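Local coordinates for putative enoyl-CoA hydratase (Streptomyces coelicolor A3, PDB 3G64), which probably acts as an enoyl-CoA hydratase or a related crotonase-type enzyme on acyl-CoA thioesters, at residues L38-F43 / F74-D79; T29-R34 / V66-G71; P115-L120 / F137-P142; I23-A28 / A61-V66; L131-D136 / Y164-V169. All blocks are in the same frame, centred on the assembly; numbering follows the deposited sequence. Where two conformers were deposited one is given.

Interaction 1: residues L38-F43 / F74-D79; sequences LNALTF and FCSGGD
Leu-38 O is approached by several groups of residues 74-79. The backbone N of Ser-76 gives it a hydrogen bond of 3.1 Å, almost in line with the carbonyl, and Cys-75 CA adds a C-H contact. Ser-76 OG lies 3.5 Å from the same Leu-38 O and can contribute at most a weak bond.

Next along the chain, the Asn-39 amide reaches over the carbonyl of Phe-74: ND2 hydrogen-bonds to Phe-74 O at 3.0 Å, from well above the carbonyl plane (50° out of it). With CG anti to its carbonyl carbon (chi1 -54°), the amide also donates from ND2 to Glu-70 O, so a single nitrogen joins two carbonyls of the opposite loop. Replacement by an alanine would remove this amide, which would probably cost both carbonyls a donor and leave the start of the 74-79 loop less firmly held.

In crotonase-family enzymes the loop after the strand equivalent to 64-69 supplies one backbone N-H of the oxyanion hole, and segment 74-79 probably corresponds to it. Here the two loops form a single bridge between Leu-41 and Gly-78. Leu-41 N donates to Gly-77 O at 2.9 Å, and Asp-79 N returns a bond of 3.0 Å to Leu-41 O, in the carbonyl plane.

Beside this bridge, Leu-41 CG packs on Cys-75 SG at 3.8 Å, while the sulfur also accepts the N-H of Gly-77. Each loop then runs into a helix: Thr-42 OG1 caps Ala-45 N, and Asp-79 OD1 receives the backbone N-H groups of Asp-81 and Glu-82.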
# COMPACT_ATOMS: atom_id res chain seq x y z
N LEU A 38 11.09 -28.79 -12.10
CA LEU A 38 10.36 -27.86 -11.25
C LEU A 38 9.67 -26.81 -12.12
O LEU A 38 9.63 -25.63 -11.78
CB LEU A 38 11.32 -27.22 -10.24
CG LEU A 38 11.73 -28.23 -9.16
CD1 LEU A 38 12.97 -27.77 -8.41
CD2 LEU A 38 10.59 -28.52 -8.20
N ASN A 39 9.18 -27.25 -13.27
CA ASN A 39 8.41 -26.41 -14.16
C ASN A 39 9.11 -25.14 -14.63
O ASN A 39 8.45 -24.14 -14.97
CB ASN A 39 7.09 -26.12 -13.48
CG ASN A 39 6.39 -27.40 -13.06
OD1 ASN A 39 6.32 -28.34 -13.86
ND2 ASN A 39 5.90 -27.46 -11.82
N ALA A 40 10.44 -25.17 -14.66
CA ALA A 40 11.20 -24.04 -15.17
C ALA A 40 10.70 -23.60 -16.55
O ALA A 40 10.51 -24.42 -17.47
CB ALA A 40 12.71 -24.36 -15.23
N LEU A 41 10.51 -22.30 -16.70
CA LEU A 41 9.94 -21.72 -17.90
C LEU A 41 10.94 -21.55 -19.04
O LEU A 41 12.10 -21.19 -18.84
CB LEU A 41 9.34 -20.36 -17.55
CG LEU A 41 8.24 -20.36 -16.49
CD1 LEU A 41 7.90 -18.92 -16.06
CD2 LEU A 41 7.04 -21.06 -17.07
N THR A 42 10.47 -21.80 -20.25
CA THR A 42 11.25 -21.58 -21.45
C THR A 42 10.64 -20.41 -22.24
O THR A 42 9.55 -19.95 -21.92
CB THR A 42 11.15 -22.79 -22.34
OG1 THR A 42 9.77 -22.97 -22.66
CG2 THR A 42 11.68 -24.07 -21.59
N PHE A 43 11.33 -19.97 -23.29
CA PHE A 43 10.81 -18.93 -24.14
C PHE A 43 9.43 -19.30 -24.65
O PHE A 43 8.55 -18.45 -24.71
CB PHE A 43 11.76 -18.71 -25.33
CG PHE A 43 13.09 -18.13 -24.94
CD1 PHE A 43 13.15 -17.03 -24.10
CD2 PHE A 43 14.27 -18.70 -25.37
CE1 PHE A 43 14.37 -16.49 -23.72
CE2 PHE A 43 15.49 -18.18 -25.00
CZ PHE A 43 15.55 -17.06 -24.17
N PHE A 74 5.84 -25.52 -7.41
CA PHE A 74 5.04 -24.75 -8.34
C PHE A 74 5.86 -24.34 -9.57
O PHE A 74 5.53 -24.74 -10.69
CB PHE A 74 4.45 -23.53 -7.63
CG PHE A 74 3.68 -22.62 -8.54
CD1 PHE A 74 2.44 -23.00 -9.03
CD2 PHE A 74 4.20 -21.38 -8.90
CE1 PHE A 74 1.71 -22.15 -9.85
CE2 PHE A 74 3.48 -20.52 -9.73
CZ PHE A 74 2.24 -20.90 -10.21
N CYS A 75 6.92 -23.55 -9.37
CA CYS A 75 7.72 -23.06 -10.51
C CYS A 75 9.00 -22.44 -9.98
O CYS A 75 8.95 -21.51 -9.16
CB CYS A 75 6.93 -21.99 -11.29
SG CYS A 75 7.83 -21.37 -12.80
N SER A 76 10.14 -22.92 -10.44
CA SER A 76 11.44 -22.40 -10.03
C SER A 76 11.89 -21.16 -10.82
O SER A 76 12.96 -20.62 -10.57
CB SER A 76 12.51 -23.48 -10.20
OG SER A 76 12.60 -23.85 -11.57
N GLY A 77 11.08 -20.71 -11.77
CA GLY A 77 11.44 -19.55 -12.56
C GLY A 77 11.96 -19.88 -13.93
O GLY A 77 11.73 -20.98 -14.46
N GLY A 78 12.69 -18.94 -14.52
CA GLY A 78 13.22 -19.13 -15.86
C GLY A 78 14.33 -20.19 -15.88
O GLY A 78 15.17 -20.25 -14.97
N ASP A 79 14.36 -21.01 -16.92
CA ASP A 79 15.38 -22.06 -17.02
C ASP A 79 16.79 -21.46 -17.12
O ASP A 79 17.04 -20.58 -17.96
CB ASP A 79 15.09 -22.90 -18.26
CG ASP A 79 15.93 -24.18 -18.30
OD1 ASP A 79 17.14 -24.13 -18.66
OD2 ASP A 79 15.35 -25.23 -17.97

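Interaction 2: residues T29-R34 / V66-G71; sequences TVTLAR and VLAGEG
Val-30 exchanges two backbone bonds with residues 66-71: its N donates to Val-66 O at 2.8 Å with a straight N-H, and its O receives Ala-68 N. A third bond, from Leu-32 N to Ala-68 O, is also 2.8 Å long, with the donor tilted 22° from the carbonyl plane. These bonds pair Thr-29 with Val-66, Val-30 with Leu-67 and Thr-31 with Ala-68 in parallel register.

Side chains fill in around this ladder. Leu-67 holds CG anti to its backbone N (chi1 180°), which brings CD1 to 4.1 Å from Leu-32 CD2 where the two side chains cross obliquely, and CD1 also touches Val-30 CG1. Leu-32 CG lies against Ala-68 O at 3.5 Å. On the face with Thr-29 and Ala-68, Thr-31 CG2 rests 4.1 Å from Glu-70 CG.

Next to the loosely paired Leu-32 and Gly-69, a water lies between Leu-32 O and Glu-70 N; both its distances are very short, so their exact values are doubtful.

Further out, Arg-20 forms a salt bridge with the Glu-70 carboxylate, and Gly-69 O accepts a hydrogen bond from His-121. Strand 116-120 pairs with Leu-67, and helix 205-217 packs on Val-66 and Ala-68. The two strands, 25° apart in direction and joined through helix 43-58, make up a beta-alpha-beta unit of the crotonase fold.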
# COMPACT_ATOMS: atom_id res chain seq x y z
N THR A 29 -7.90 -24.66 -16.45
CA THR A 29 -6.75 -25.02 -15.65
C THR A 29 -5.51 -25.04 -16.53
O THR A 29 -5.48 -25.73 -17.55
CB THR A 29 -6.92 -26.40 -14.97
OG1 THR A 29 -8.15 -26.40 -14.23
CG2 THR A 29 -5.77 -26.66 -14.01
N VAL A 30 -4.52 -24.25 -16.15
CA VAL A 30 -3.27 -24.18 -16.90
C VAL A 30 -2.22 -24.80 -16.00
O VAL A 30 -1.89 -24.26 -14.94
CB VAL A 30 -2.89 -22.72 -17.27
CG1 VAL A 30 -1.56 -22.67 -18.06
CG2 VAL A 30 -4.01 -22.04 -18.09
N THR A 31 -1.73 -25.97 -16.39
CA THR A 31 -0.68 -26.58 -15.61
C THR A 31 0.65 -26.42 -16.33
O THR A 31 0.80 -26.85 -17.48
CB THR A 31 -0.97 -28.06 -15.39
OG1 THR A 31 -2.31 -28.21 -14.89
CG2 THR A 31 0.04 -28.62 -14.40
N LEU A 32 1.61 -25.78 -15.65
CA LEU A 32 2.95 -25.63 -16.21
C LEU A 32 3.56 -26.99 -16.56
O LEU A 32 3.37 -27.98 -15.85
CB LEU A 32 3.85 -24.89 -15.23
CG LEU A 32 3.31 -23.51 -14.89
CD1 LEU A 32 4.16 -22.89 -13.82
CD2 LEU A 32 3.26 -22.62 -16.18
N ALA A 33 4.29 -27.01 -17.67
CA ALA A 33 4.98 -28.21 -18.11
C ALA A 33 6.37 -28.38 -17.43
O ALA A 33 7.00 -27.40 -16.98
CB ALA A 33 5.12 -28.17 -19.64
N ARG A 34 6.82 -29.64 -17.36
CA ARG A 34 8.19 -30.00 -16.94
C ARG A 34 8.43 -30.16 -15.46
O ARG A 34 9.29 -29.49 -14.90
CB ARG A 34 9.23 -29.03 -17.50
CG ARG A 34 9.17 -28.88 -19.00
CD ARG A 34 9.78 -27.56 -19.43
NE ARG A 34 11.01 -27.73 -20.19
CZ ARG A 34 12.15 -27.08 -19.96
NH1 ARG A 34 12.25 -26.18 -18.97
NH2 ARG A 34 13.19 -27.33 -20.75
N VAL A 66 -7.20 -21.36 -13.09
CA VAL A 66 -6.25 -21.87 -12.11
C VAL A 66 -4.91 -22.06 -12.79
O VAL A 66 -4.82 -22.67 -13.88
CB VAL A 66 -6.70 -23.22 -11.52
CG1 VAL A 66 -5.64 -23.78 -10.56
CG2 VAL A 66 -8.06 -23.08 -10.82
N LEU A 67 -3.87 -21.53 -12.17
CA LEU A 67 -2.51 -21.72 -12.64
C LEU A 67 -1.83 -22.70 -11.67
O LEU A 67 -1.74 -22.46 -10.48
CB LEU A 67 -1.78 -20.37 -12.69
CG LEU A 67 -0.30 -20.28 -13.15
CD1 LEU A 67 -0.11 -20.93 -14.50
CD2 LEU A 67 0.21 -18.80 -13.20
N ALA A 68 -1.35 -23.82 -12.19
CA ALA A 68 -0.80 -24.88 -11.34
C ALA A 68 0.52 -25.42 -11.88
O ALA A 68 0.88 -25.15 -13.02
CB ALA A 68 -1.80 -26.00 -11.21
N GLY A 69 1.23 -26.17 -11.03
CA GLY A 69 2.47 -26.84 -11.40
C GLY A 69 2.51 -28.25 -10.80
O GLY A 69 2.16 -28.44 -9.64
N GLU A 70 2.92 -29.25 -11.57
CA GLU A 70 3.05 -30.61 -11.01
C GLU A 70 4.47 -30.89 -10.52
O GLU A 70 5.40 -30.14 -10.84
CB GLU A 70 2.58 -31.67 -11.99
CG GLU A 70 1.07 -31.80 -12.01
CD GLU A 70 0.54 -32.63 -13.17
OE1 GLU A 70 1.36 -33.11 -13.99
OE2 GLU A 70 -0.70 -32.79 -13.25
N GLY A 71 4.63 -31.96 -9.75
CA GLY A 71 5.93 -32.34 -9.23
C GLY A 71 6.20 -31.79 -7.84
O GLY A 71 5.28 -31.57 -7.07
O HOH W 1 3.94 -29.52 -13.95

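Interaction 3: residues P115-L120 / F137-P142; sequences PVIAAL and FRVADP
Ile-117 and Phe-137 are paired on neighbouring parallel strands in the core sheet of the crotonase fold, strands 116-120 and 137-140, whose axes differ by 21° in direction. The tight part is the backbone ladder and the face carrying these two residues. Ala-118 N donates to Phe-137 O at 2.8 Å, and Leu-120 N makes an equally short bond to Val-139 O. With CG1 anti to the carbonyl carbon (chi1 -59°), Ile-117 lays CG1 obliquely against the Phe-137 ring, 4.1 Å from CD2, while its CG2 branch lies alongside Val-139 CG2. Pro-115 CB meets the ring at its edge. Leu-212 of helix 205-217 and Leu-181 of the second subunit also pack against Phe-137.

The fit is looser at Ala-119, whose methyl stays clear of strand 137-140, and where the chain turns off at Asp-141 and the exposed Pro-142. There Asp-141 OD2 is hydrogen-bonded to Ser-143 OG, while OD1 takes the N-H of Gly-203 and binds a glycerol, probably from the crystallisation liquor. On the sheet face with Ala-118, Leu-120 runs alongside Arg-138, its CD1 lying 3.9 Å from both CB and CG of the arginine.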
# COMPACT_ATOMS: atom_id res chain seq x y z
N PRO A 115 -11.03 -14.00 -12.75
CA PRO A 115 -10.08 -14.22 -11.66
C PRO A 115 -9.08 -15.33 -11.99
O PRO A 115 -9.42 -16.36 -12.60
CB PRO A 115 -10.97 -14.69 -10.47
CG PRO A 115 -12.35 -14.83 -11.01
CD PRO A 115 -12.41 -14.41 -12.44
N VAL A 116 -7.85 -15.10 -11.57
CA VAL A 116 -6.79 -16.07 -11.75
C VAL A 116 -6.37 -16.54 -10.37
O VAL A 116 -6.17 -15.71 -9.46
CB VAL A 116 -5.60 -15.43 -12.51
CG1 VAL A 116 -4.38 -16.36 -12.53
CG2 VAL A 116 -6.05 -15.06 -13.93
N ILE A 117 -6.25 -17.85 -10.20
CA ILE A 117 -5.91 -18.44 -8.92
C ILE A 117 -4.61 -19.26 -9.06
O ILE A 117 -4.52 -20.14 -9.91
CB ILE A 117 -7.06 -19.38 -8.47
CG1 ILE A 117 -8.36 -18.58 -8.37
CG2 ILE A 117 -6.71 -20.16 -7.18
CD1 ILE A 117 -9.57 -19.36 -8.78
N ALA A 118 -3.61 -18.96 -8.24
CA ALA A 118 -2.37 -19.76 -8.25
C ALA A 118 -2.42 -20.83 -7.16
O ALA A 118 -2.65 -20.52 -5.98
CB ALA A 118 -1.14 -18.87 -8.07
N ALA A 119 -2.25 -22.08 -7.58
CA ALA A 119 -2.29 -23.22 -6.66
C ALA A 119 -0.85 -23.51 -6.25
O ALA A 119 -0.09 -24.08 -7.05
CB ALA A 119 -2.91 -24.46 -7.36
N LEU A 120 -0.46 -23.10 -5.05
CA LEU A 120 0.96 -23.08 -4.69
C LEU A 120 1.38 -24.18 -3.72
O LEU A 120 0.64 -24.51 -2.79
CB LEU A 120 1.34 -21.74 -4.06
CG LEU A 120 1.05 -20.45 -4.86
CD1 LEU A 120 1.44 -19.27 -4.01
CD2 LEU A 120 1.86 -20.47 -6.14
N PHE A 137 -5.71 -14.61 -6.61
CA PHE A 137 -5.72 -15.44 -5.40
C PHE A 137 -4.49 -16.35 -5.37
O PHE A 137 -4.11 -16.91 -6.41
CB PHE A 137 -6.99 -16.31 -5.29
CG PHE A 137 -8.28 -15.53 -5.22
CD1 PHE A 137 -8.88 -15.26 -3.99
CD2 PHE A 137 -8.90 -15.09 -6.38
CE1 PHE A 137 -10.08 -14.56 -3.93
CE2 PHE A 137 -10.11 -14.36 -6.33
CZ PHE A 137 -10.69 -14.10 -5.10
N ARG A 138 -3.88 -16.47 -4.19
CA ARG A 138 -2.83 -17.46 -3.94
C ARG A 138 -3.32 -18.48 -2.88
O ARG A 138 -3.47 -18.16 -1.69
CB ARG A 138 -1.53 -16.79 -3.49
CG ARG A 138 -0.75 -16.06 -4.65
CD ARG A 138 0.13 -14.91 -4.13
NE ARG A 138 -0.73 -13.88 -3.55
CZ ARG A 138 -1.48 -13.04 -4.27
NH1 ARG A 138 -2.28 -12.18 -3.64
NH2 ARG A 138 -1.45 -13.05 -5.60
N VAL A 139 -3.60 -19.68 -3.35
CA VAL A 139 -4.04 -20.79 -2.48
C VAL A 139 -2.84 -21.70 -2.27
O VAL A 139 -2.36 -22.34 -3.20
CB VAL A 139 -5.22 -21.52 -3.15
CG1 VAL A 139 -5.62 -22.76 -2.38
CG2 VAL A 139 -6.42 -20.53 -3.31
N ALA A 140 -2.34 -21.74 -1.04
CA ALA A 140 -1.01 -22.26 -0.77
C ALA A 140 -1.04 -23.31 0.32
O ALA A 140 -1.73 -23.12 1.33
CB ALA A 140 -0.11 -21.11 -0.31
N ASP A 141 -0.28 -24.38 0.13
CA ASP A 141 -0.09 -25.36 1.21
C ASP A 141 1.14 -24.98 2.03
O ASP A 141 1.86 -24.05 1.65
CB ASP A 141 -0.16 -26.83 0.72
CG ASP A 141 1.20 -27.44 0.36
OD1 ASP A 141 1.20 -28.60 -0.12
OD2 ASP A 141 2.25 -26.78 0.54
N PRO A 142 1.33 -25.62 3.19
CA PRO A 142 2.37 -25.21 4.14
C PRO A 142 3.78 -25.39 3.63
O PRO A 142 4.68 -24.84 4.28
CB PRO A 142 2.15 -26.16 5.34
CG PRO A 142 0.70 -26.50 5.29
CD PRO A 142 0.36 -26.56 3.80

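Interaction 4: residues I23-A28 / A61-V66; sequences ITDGVA and AVRALV
Gly-26 O receives the backbone N of Arg-63 at 2.7 Å, in the carbonyl plane, and a weak second bond from Ala-64 N. Beyond it the parallel ladder begins: Ala-28 N donates to Ala-64 O at 2.9 Å, and Val-66 N to Ala-28 O at 2.8 Å. Thr-24 to Val-27 form a type I' turn, in which Gly-26 packs its CA against Arg-63 NH1.

Charge plays a lesser part. Arg-63 bends at chi3 (-57°), turning its guanidinium toward the turn, and NH2 makes a long salt bridge of 4.0 Å with Asp-25 OD1. The oxygen lies at the edge of the guanidinium, in its plane, although the two flat groups stand 76° apart. Arg-63 NE also donates to Ala-217 O; an alanine here is likely to leave that carbonyl short of a donor and the Asp-25 carboxylate without this distant opposite charge.

Among apolar groups, Val-62 CG1 touches both Ile-23 CD1 at 3.7 Å and Ala-28 CB at 3.8 Å, with the Ile-23 and Val-62 side chains crossing at about a right angle. Ala-28 CB also touches Leu-65 CG, 4.1 Å away.

Around this contact, helix 43-58 packs on Leu-65, helix 205-217 lies against Val-27, and strand 116-120 continues the sheet beyond strand 64-69.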
# COMPACT_ATOMS: atom_id res chain seq x y z
N ILE A 23 -10.21 -26.94 -20.06
CA ILE A 23 -11.37 -26.12 -19.71
C ILE A 23 -12.58 -27.01 -19.42
O ILE A 23 -12.98 -27.81 -20.26
CB ILE A 23 -11.73 -25.12 -20.82
CG1 ILE A 23 -10.52 -24.24 -21.17
CG2 ILE A 23 -12.87 -24.20 -20.38
CD1 ILE A 23 -10.89 -23.10 -22.10
N THR A 24 -13.15 -26.86 -18.23
CA THR A 24 -14.35 -27.59 -17.86
C THR A 24 -15.37 -26.65 -17.23
O THR A 24 -15.12 -26.08 -16.16
CB THR A 24 -14.06 -28.70 -16.84
OG1 THR A 24 -13.19 -29.67 -17.43
CG2 THR A 24 -15.35 -29.38 -16.40
N ASP A 25 -16.51 -26.49 -17.89
CA ASP A 25 -17.63 -25.73 -17.33
C ASP A 25 -17.17 -24.32 -16.94
O ASP A 25 -17.44 -23.86 -15.83
CB ASP A 25 -18.20 -26.46 -16.11
CG ASP A 25 -19.63 -26.02 -15.76
OD1 ASP A 25 -20.23 -25.22 -16.52
OD2 ASP A 25 -20.15 -26.49 -14.72
N GLY A 26 -16.44 -23.68 -17.84
CA GLY A 26 -16.03 -22.29 -17.63
C GLY A 26 -14.82 -22.07 -16.74
O GLY A 26 -14.47 -20.92 -16.47
N VAL A 27 -14.19 -23.15 -16.26
CA VAL A 27 -12.96 -23.02 -15.50
C VAL A 27 -11.79 -23.54 -16.33
O VAL A 27 -11.79 -24.69 -16.76
CB VAL A 27 -13.00 -23.81 -14.19
CG1 VAL A 27 -11.65 -23.76 -13.50
CG2 VAL A 27 -14.05 -23.25 -13.28
N ALA A 28 -10.81 -22.67 -16.61
CA ALA A 28 -9.59 -23.12 -17.27
C ALA A 28 -8.56 -23.53 -16.23
O ALA A 28 -8.37 -22.83 -15.23
CB ALA A 28 -9.04 -22.00 -18.14
N ALA A 61 -13.81 -16.40 -22.56
CA ALA A 61 -14.05 -17.82 -22.73
C ALA A 61 -14.43 -18.51 -21.42
O ALA A 61 -15.36 -19.31 -21.36
CB ALA A 61 -12.78 -18.45 -23.34
N VAL A 62 -13.72 -18.15 -20.36
CA VAL A 62 -13.82 -18.81 -19.09
C VAL A 62 -14.23 -17.79 -18.03
O VAL A 62 -14.20 -16.58 -18.27
CB VAL A 62 -12.48 -19.49 -18.73
CG1 VAL A 62 -12.00 -20.34 -19.91
CG2 VAL A 62 -11.42 -18.46 -18.37
N ARG A 63 -14.62 -18.30 -16.87
CA ARG A 63 -15.06 -17.47 -15.76
C ARG A 63 -14.08 -17.55 -14.61
O ARG A 63 -14.25 -16.86 -13.62
CB ARG A 63 -16.48 -17.87 -15.30
CG ARG A 63 -17.54 -17.76 -16.41
CD ARG A 63 -19.00 -17.98 -15.94
NE ARG A 63 -19.27 -19.26 -15.27
CZ ARG A 63 -19.45 -20.43 -15.88
NH1 ARG A 63 -19.38 -20.53 -17.20
NH2 ARG A 63 -19.70 -21.52 -15.16
N ALA A 64 -13.06 -18.40 -14.74
CA ALA A 64 -11.99 -18.49 -13.74
C ALA A 64 -10.84 -19.28 -14.33
O ALA A 64 -11.03 -20.16 -15.18
CB ALA A 64 -12.48 -19.19 -12.46
N LEU A 65 -9.64 -18.99 -13.85
CA LEU A 65 -8.47 -19.73 -14.31
C LEU A 65 -7.58 -20.09 -13.13
O LEU A 65 -7.25 -19.25 -12.27
CB LEU A 65 -7.72 -18.92 -15.39
CG LEU A 65 -6.47 -19.58 -16.00
CD1 LEU A 65 -6.21 -19.06 -17.40
CD2 LEU A 65 -5.25 -19.38 -15.12
N VAL A 66 -7.20 -21.36 -13.09
CA VAL A 66 -6.25 -21.87 -12.11
C VAL A 66 -4.91 -22.06 -12.79
O VAL A 66 -4.82 -22.67 -13.88
CB VAL A 66 -6.70 -23.22 -11.52
CG1 VAL A 66 -5.64 -23.78 -10.56
CG2 VAL A 66 -8.06 -23.08 -10.82

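Interaction 5: residues L131-D136 / Y164-V169; sequences LALAAD and YLLPRV
Leu-133 points from helix 127-134 toward helix 162-170, in a helix-helix contact of the crotonase fold made by apolar contacts. Its CG stands opposite the backbone N (chi1 -176°), so both methyls reach across. CD2 rests 3.8 Å from Leu-165 CB and equally near the backbone N of Leu-166. CD1 meets Val-169 CG2 at 3.8 Å and Leu-166 CD1 at 3.9 Å. The leucine thus slides past Leu-165 and Val-169 in opposite directions, and crosses Leu-166 at about a right angle. Ala-134 follows with a smaller surface, its CB lying 4.0 Å from Leu-165 CD1; Val-106 of helix 92-111 packs on both residues.

At Ala-135 the chain leaves the helix, and the Asp-136 carboxylate is engaged by Arg-110 and Lys-228. The second helix is kinked at Pro-167, whose nitrogen has no bond to the preceding turn. It also lies at the trimer interface: Val-169 packs on Leu-172 of the second subunit, and Arg-168 NH2 bonds to Glu-234 O of the third. Within that helix the Arg-168 guanidinium lies with one face over Tyr-164 CE1, while its NH1 donates to Tyr-164 O at 2.9 Å.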
# COMPACT_ATOMS: atom_id res chain seq x y z
N LEU A 131 4.57 -14.61 -11.09
CA LEU A 131 3.31 -15.11 -11.61
C LEU A 131 2.32 -15.35 -10.46
O LEU A 131 1.15 -14.99 -10.55
CB LEU A 131 3.54 -16.42 -12.38
CG LEU A 131 4.22 -16.21 -13.74
CD1 LEU A 131 4.45 -17.56 -14.42
CD2 LEU A 131 3.38 -15.25 -14.62
N ALA A 132 2.80 -15.93 -9.38
CA ALA A 132 1.96 -16.12 -8.20
C ALA A 132 1.46 -14.76 -7.68
O ALA A 132 0.29 -14.58 -7.39
CB ALA A 132 2.73 -16.87 -7.10
N LEU A 133 2.38 -13.80 -7.58
CA LEU A 133 2.03 -12.49 -7.05
C LEU A 133 1.00 -11.77 -7.94
O LEU A 133 0.18 -10.99 -7.45
CB LEU A 133 3.34 -11.66 -6.96
CG LEU A 133 3.33 -10.26 -6.35
CD1 LEU A 133 2.91 -10.35 -4.87
CD2 LEU A 133 4.72 -9.64 -6.50
N ALA A 134 1.02 -12.03 -9.24
CA ALA A 134 0.10 -11.34 -10.16
C ALA A 134 -1.33 -11.91 -10.09
O ALA A 134 -2.30 -11.22 -10.40
CB ALA A 134 0.63 -11.39 -11.59
N ALA A 135 -1.44 -13.16 -9.69
CA ALA A 135 -2.74 -13.83 -9.57
C ALA A 135 -3.64 -13.06 -8.61
O ALA A 135 -3.16 -12.34 -7.71
CB ALA A 135 -2.54 -15.31 -9.05
N ASP A 136 -4.94 -13.18 -8.82
CA ASP A 136 -5.87 -12.56 -7.90
C ASP A 136 -5.88 -13.28 -6.56
O ASP A 136 -6.03 -12.63 -5.50
CB ASP A 136 -7.26 -12.54 -8.55
CG ASP A 136 -7.21 -11.82 -9.91
OD1 ASP A 136 -7.06 -10.58 -9.90
OD2 ASP A 136 -7.26 -12.49 -10.97
N TYR A 164 6.60 -3.26 -8.85
CA TYR A 164 5.31 -2.56 -8.81
C TYR A 164 4.33 -3.32 -7.91
O TYR A 164 3.71 -2.75 -6.98
CB TYR A 164 4.74 -2.45 -10.23
CG TYR A 164 3.31 -1.93 -10.31
CD1 TYR A 164 3.05 -0.55 -10.39
CD2 TYR A 164 2.23 -2.81 -10.31
CE1 TYR A 164 1.73 -0.07 -10.46
CE2 TYR A 164 0.90 -2.35 -10.37
CZ TYR A 164 0.65 -0.99 -10.46
OH TYR A 164 -0.67 -0.56 -10.53
N LEU A 165 4.18 -4.62 -8.16
CA LEU A 165 3.17 -5.37 -7.40
C LEU A 165 3.56 -5.59 -5.94
O LEU A 165 2.73 -5.45 -5.05
CB LEU A 165 2.92 -6.71 -8.05
CG LEU A 165 2.21 -6.66 -9.40
CD1 LEU A 165 2.29 -8.05 -10.07
CD2 LEU A 165 0.74 -6.20 -9.24
N LEU A 166 4.81 -5.94 -5.68
CA LEU A 166 5.11 -6.44 -4.33
C LEU A 166 4.82 -5.40 -3.24
O LEU A 166 4.16 -5.72 -2.26
CB LEU A 166 6.52 -7.03 -4.21
CG LEU A 166 6.81 -7.84 -2.93
CD1 LEU A 166 5.86 -9.06 -2.69
CD2 LEU A 166 8.27 -8.29 -2.94
N PRO A 167 5.28 -4.15 -3.41
CA PRO A 167 4.96 -3.21 -2.34
C PRO A 167 3.47 -2.97 -2.21
O PRO A 167 3.03 -2.54 -1.12
CB PRO A 167 5.60 -1.88 -2.78
CG PRO A 167 6.31 -2.15 -4.02
CD PRO A 167 6.21 -3.60 -4.41
N ARG A 168 2.70 -3.17 -3.28
CA ARG A 168 1.26 -2.94 -3.20
C ARG A 168 0.53 -4.11 -2.51
O ARG A 168 -0.62 -3.97 -2.08
CB ARG A 168 0.66 -2.69 -4.59
CG ARG A 168 1.03 -1.27 -5.09
CD ARG A 168 0.86 -1.14 -6.57
NE ARG A 168 1.07 0.26 -7.00
CZ ARG A 168 2.25 0.81 -7.29
NH1 ARG A 168 3.37 0.10 -7.16
NH2 ARG A 168 2.31 2.09 -7.70
N VAL A 169 1.23 -5.23 -2.37
CA VAL A 169 0.65 -6.38 -1.67
C VAL A 169 1.12 -6.42 -0.21
O VAL A 169 0.32 -6.61 0.69
CB VAL A 169 0.99 -7.72 -2.40
CG1 VAL A 169 0.50 -8.94 -1.59
CG2 VAL A 169 0.34 -7.72 -3.79

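From the N terminus, the first three contacts run consecutively along two stretches of chain. Interactions 4, 2 and 1 take residues 23-43 in order and pair them with residues 61-79 in the same order, so the three cross one another. Each closes a loop that contains helix 43-58, and interactions 4 and 2 share Val-66. Interactions 3 and 5 come after these three in series and cross each other, residues 131-136 lying between 115-120 and 137-142. Interaction 3 extends the sheet through strand 116-120, which pairs with strand 64-69 of interactions 2 and 4. Interaction 5 then ties that sheet's helical layer to helix 162-170, and Leu-131 touches Leu-41 of interaction 1.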